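Local coordinates for protein 4-carboxymuconolactone decarboxylase (Sinorhizobium meliloti, PDB 4G9Q) that probably acts as a lyase or peroxiredoxin-like enzyme of the carboxymuconolactone decarboxylase family and assembles as an all-alpha trimer, at residues Asp98-Asn103 with Ser108-Thr113. Residues are numbered along the deposited sequence; the frame is centred on the assembly and turned at random.
Sequences DQALEN and SEISET
Ile110 reaches from helix 107-120 to the last turn of helix 93-102 and sets its terminal methyl against Ala100 and Leu101. The contact rests on that one methyl: CD1 of Ile110 lies 3.8 Å from CD2 of Leu101 and 4.0 Å from CB of Ala100. Its reach comes from an extended chain, with CD1 anti to CA across the CB-CG1 bond (chi2 -180°), so that CG1 and CD1 run straight out from the helix. Ala100 meets it with a CB that points toward Ile110; the CA atoms of Ala100 and Ile110 are 8.3 Å apart, the nearest pair across the two segments, a spacing consistent with so small a side chain. Leu101 approaches otherwise. Its side chain lies at about a right angle to that of Ile110, and the isoleucine methyl rests against the leucine branch point, 3.9 Å from CG, as well as against CD2. The contact is apolar, with Ala100 and Ile110 buried and Leu101 partly exposed. Phe137 of helix 130-139 touches both Leu101 and Ile110, while Ala100 also packs on Ser77 and Ile81 of helix 73-86. One turn beyond Glu109, Thr113 folds its hydroxyl back on its own helix: OG1 bonds to the carbonyl O of Glu109 at 2.8 Å, tilted 31° out of the carbonyl plane, while Thr113 N reaches the same oxygen from the opposite face. Polar side chains of both segments have partners elsewhere: Arg140 forms salt bridges with both Asp98 and Glu102, and Glu109 with Arg74. With only a short connection between helices 93-102 and 107-120, this is the apolar seam of an alpha-alpha hairpin within the all-alpha carboxymuconolactone decarboxylase fold.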
ATOM      1  N   ASP A  98      -4.466   2.888 -22.876  1.00  9.63           N
ATOM      2  CA  ASP A  98      -4.687   3.476 -24.197  1.00 10.11           C
ATOM      3  C   ASP A  98      -3.420   4.180 -24.680  1.00 10.01           C
ATOM      4  O   ASP A  98      -2.997   3.999 -25.820  1.00  9.89           O
ATOM      5  CB  ASP A  98      -5.864   4.458 -24.180  1.00 10.59           C
ATOM      6  CG  ASP A  98      -6.087   5.117 -25.532  1.00 12.55           C
ATOM      7  OD1 ASP A  98      -6.711   4.485 -26.406  1.00 14.54           O
ATOM      8  OD2 ASP A  98      -5.635   6.265 -25.725  1.00 15.46           O
ATOM      9  N   GLN A  99      -2.821   4.982 -23.801  1.00 10.26           N
ATOM     10  CA  GLN A  99      -1.578   5.678 -24.126  1.00 10.57           C
ATOM     11  C   GLN A  99      -0.462   4.696 -24.448  1.00 10.11           C
ATOM     12  O   GLN A  99       0.331   4.936 -25.358  1.00 10.49           O
ATOM     13  CB  GLN A  99      -1.147   6.597 -22.984  1.00 10.96           C
ATOM     14  CG  GLN A  99      -1.908   7.912 -22.906  1.00 13.81           C
ATOM     15  CD  GLN A  99      -1.709   8.797 -24.127  1.00 17.45           C
ATOM     16  OE1 GLN A  99      -0.580   9.072 -24.542  1.00 19.84           O
ATOM     17  NE2 GLN A  99      -2.815   9.253 -24.705  1.00 18.86           N
ATOM     18  N   ALA A 100      -0.400   3.588 -23.707  1.00  9.95           N
ATOM     19  CA  ALA A 100       0.622   2.569 -23.957  1.00  9.48           C
ATOM     20  C   ALA A 100       0.500   1.999 -25.370  1.00  9.44           C
ATOM     21  O   ALA A 100       1.496   1.858 -26.083  1.00  9.41           O
ATOM     22  CB  ALA A 100       0.533   1.456 -22.920  1.00  8.95           C
ATOM     23  N   LEU A 101      -0.731   1.690 -25.768  1.00  9.76           N
ATOM     24  CA  LEU A 101      -1.011   1.187 -27.114  1.00 10.23           C
ATOM     25  C   LEU A 101      -0.596   2.205 -28.180  1.00 10.75           C
ATOM     26  O   LEU A 101       0.032   1.847 -29.179  1.00 10.60           O
ATOM     27  CB  LEU A 101      -2.490   0.819 -27.249  1.00 10.11           C
ATOM     28  CG  LEU A 101      -2.983  -0.348 -26.384  1.00 10.40           C
ATOM     29  CD1 LEU A 101      -4.497  -0.400 -26.374  1.00 11.75           C
ATOM     30  CD2 LEU A 101      -2.402  -1.674 -26.874  1.00 10.76           C
ATOM     31  N   GLU A 102      -0.930   3.474 -27.944  1.00 11.35           N
ATOM     32  CA  GLU A 102      -0.504   4.569 -28.825  1.00 12.42           C
ATOM     33  C   GLU A 102       1.029   4.659 -28.901  1.00 12.44           C
ATOM     34  O   GLU A 102       1.592   4.928 -29.967  1.00 12.36           O
ATOM     35  CB  GLU A 102      -1.107   5.895 -28.347  1.00 12.83           C
ATOM     36  CG  GLU A 102      -1.014   7.045 -29.351  1.00 16.22           C
ATOM     37  CD  GLU A 102      -1.930   6.876 -30.561  1.00 19.85           C
ATOM     38  OE1 GLU A 102      -2.892   6.075 -30.506  1.00 21.17           O
ATOM     39  OE2 GLU A 102      -1.682   7.561 -31.578  1.00 23.58           O
ATOM     40  N   ASN A 103       1.691   4.399 -27.772  1.00 12.15           N
ATOM     41  CA  ASN A 103       3.153   4.436 -27.684  1.00 12.25           C
ATOM     42  C   ASN A 103       3.866   3.190 -28.215  1.00 12.01           C
ATOM     43  O   ASN A 103       5.100   3.118 -28.199  1.00 12.29           O
ATOM     44  CB  ASN A 103       3.595   4.722 -26.247  1.00 12.25           C
ATOM     45  CG  ASN A 103       3.266   6.137 -25.807  1.00 12.94           C
ATOM     46  OD1 ASN A 103       3.005   7.013 -26.632  1.00 13.11           O
ATOM     47  ND2 ASN A 103       3.276   6.365 -24.501  1.00 12.21           N
ATOM     48  N   SER A 108      -0.608  -7.729 -26.444  1.00  7.08           N
ATOM     49  CA  SER A 108      -0.106  -8.960 -25.824  1.00  7.14           C
ATOM     50  C   SER A 108       0.861  -8.665 -24.675  1.00  7.03           C
ATOM     51  O   SER A 108       0.932  -9.425 -23.707  1.00  7.26           O
ATOM     52  CB  SER A 108       0.553  -9.865 -26.869  1.00  7.60           C
ATOM     53  OG  SER A 108       1.661  -9.230 -27.481  1.00  8.79           O
ATOM     54  N   GLU A 109       1.594  -7.559 -24.786  1.00  6.61           N
ATOM     55  CA  GLU A 109       2.537  -7.141 -23.741  1.00  6.98           C
ATOM     56  C   GLU A 109       1.808  -6.597 -22.505  1.00  6.49           C
ATOM     57  O   GLU A 109       2.208  -6.870 -21.369  1.00  6.52           O
ATOM     58  CB  GLU A 109       3.541  -6.135 -24.301  1.00  7.00           C
ATOM     59  CG  GLU A 109       4.548  -6.783 -25.262  1.00  7.97           C
ATOM     60  CD  GLU A 109       5.407  -5.774 -25.995  1.00  9.22           C
ATOM     61  OE1 GLU A 109       4.908  -4.673 -26.302  1.00  9.32           O
ATOM     62  OE2 GLU A 109       6.586  -6.090 -26.273  1.00 10.69           O
ATOM     63  N   ILE A 110       0.728  -5.850 -22.731  1.00  6.55           N
ATOM     64  CA  ILE A 110      -0.128  -5.379 -21.640  1.00  6.33           C
ATOM     65  C   ILE A 110      -0.776  -6.586 -20.964  1.00  6.56           C
ATOM     66  O   ILE A 110      -0.762  -6.703 -19.739  1.00  5.88           O
ATOM     67  CB  ILE A 110      -1.204  -4.372 -22.139  1.00  6.14           C
ATOM     68  CG1 ILE A 110      -0.516  -3.126 -22.709  1.00  6.57           C
ATOM     69  CG2 ILE A 110      -2.194  -4.019 -21.015  1.00  6.82           C
ATOM     70  CD1 ILE A 110      -1.459  -2.049 -23.229  1.00  7.04           C
ATOM     71  N   SER A 111      -1.322  -7.483 -21.783  1.00  6.34           N
ATOM     72  CA  SER A 111      -1.907  -8.736 -21.315  1.00  6.64           C
ATOM     73  C   SER A 111      -0.934  -9.498 -20.416  1.00  6.50           C
ATOM     74  O   SER A 111      -1.298  -9.943 -19.310  1.00  6.64           O
ATOM     75  CB  SER A 111      -2.310  -9.593 -22.525  1.00  6.49           C
ATOM     76  OG  SER A 111      -2.935 -10.790 -22.115  1.00  8.03           O
ATOM     77  N   GLU A 112       0.307  -9.634 -20.881  1.00  5.98           N
ATOM     78  CA  GLU A 112       1.317 -10.389 -20.135  1.00  6.13           C
ATOM     79  C   GLU A 112       1.775  -9.667 -18.869  1.00  5.99           C
ATOM     80  O   GLU A 112       2.095 -10.313 -17.871  1.00  5.86           O
ATOM     81  CB  GLU A 112       2.505 -10.743 -21.037  1.00  6.08           C
ATOM     82  CG  GLU A 112       3.501 -11.731 -20.418  1.00  6.59           C
ATOM     83  CD  GLU A 112       2.915 -13.113 -20.161  1.00  8.18           C
ATOM     84  OE1 GLU A 112       1.774 -13.394 -20.605  1.00 10.83           O
ATOM     85  OE2 GLU A 112       3.603 -13.926 -19.512  1.00  7.99           O
ATOM     86  N   THR A 113       1.787  -8.334 -18.900  1.00  5.73           N
ATOM     87  CA  THR A 113       2.162  -7.557 -17.713  1.00  5.81           C
ATOM     88  C   THR A 113       1.186  -7.826 -16.567  1.00  5.94           C
ATOM     89  O   THR A 113       1.596  -8.012 -15.415  1.00  5.96           O
ATOM     90  CB  THR A 113       2.239  -6.050 -18.032  1.00  5.83           C
ATOM     91  OG1 THR A 113       3.281  -5.841 -18.989  1.00  5.50           O
ATOM     92  CG2 THR A 113       2.548  -5.231 -16.772  1.00  5.81           C
TER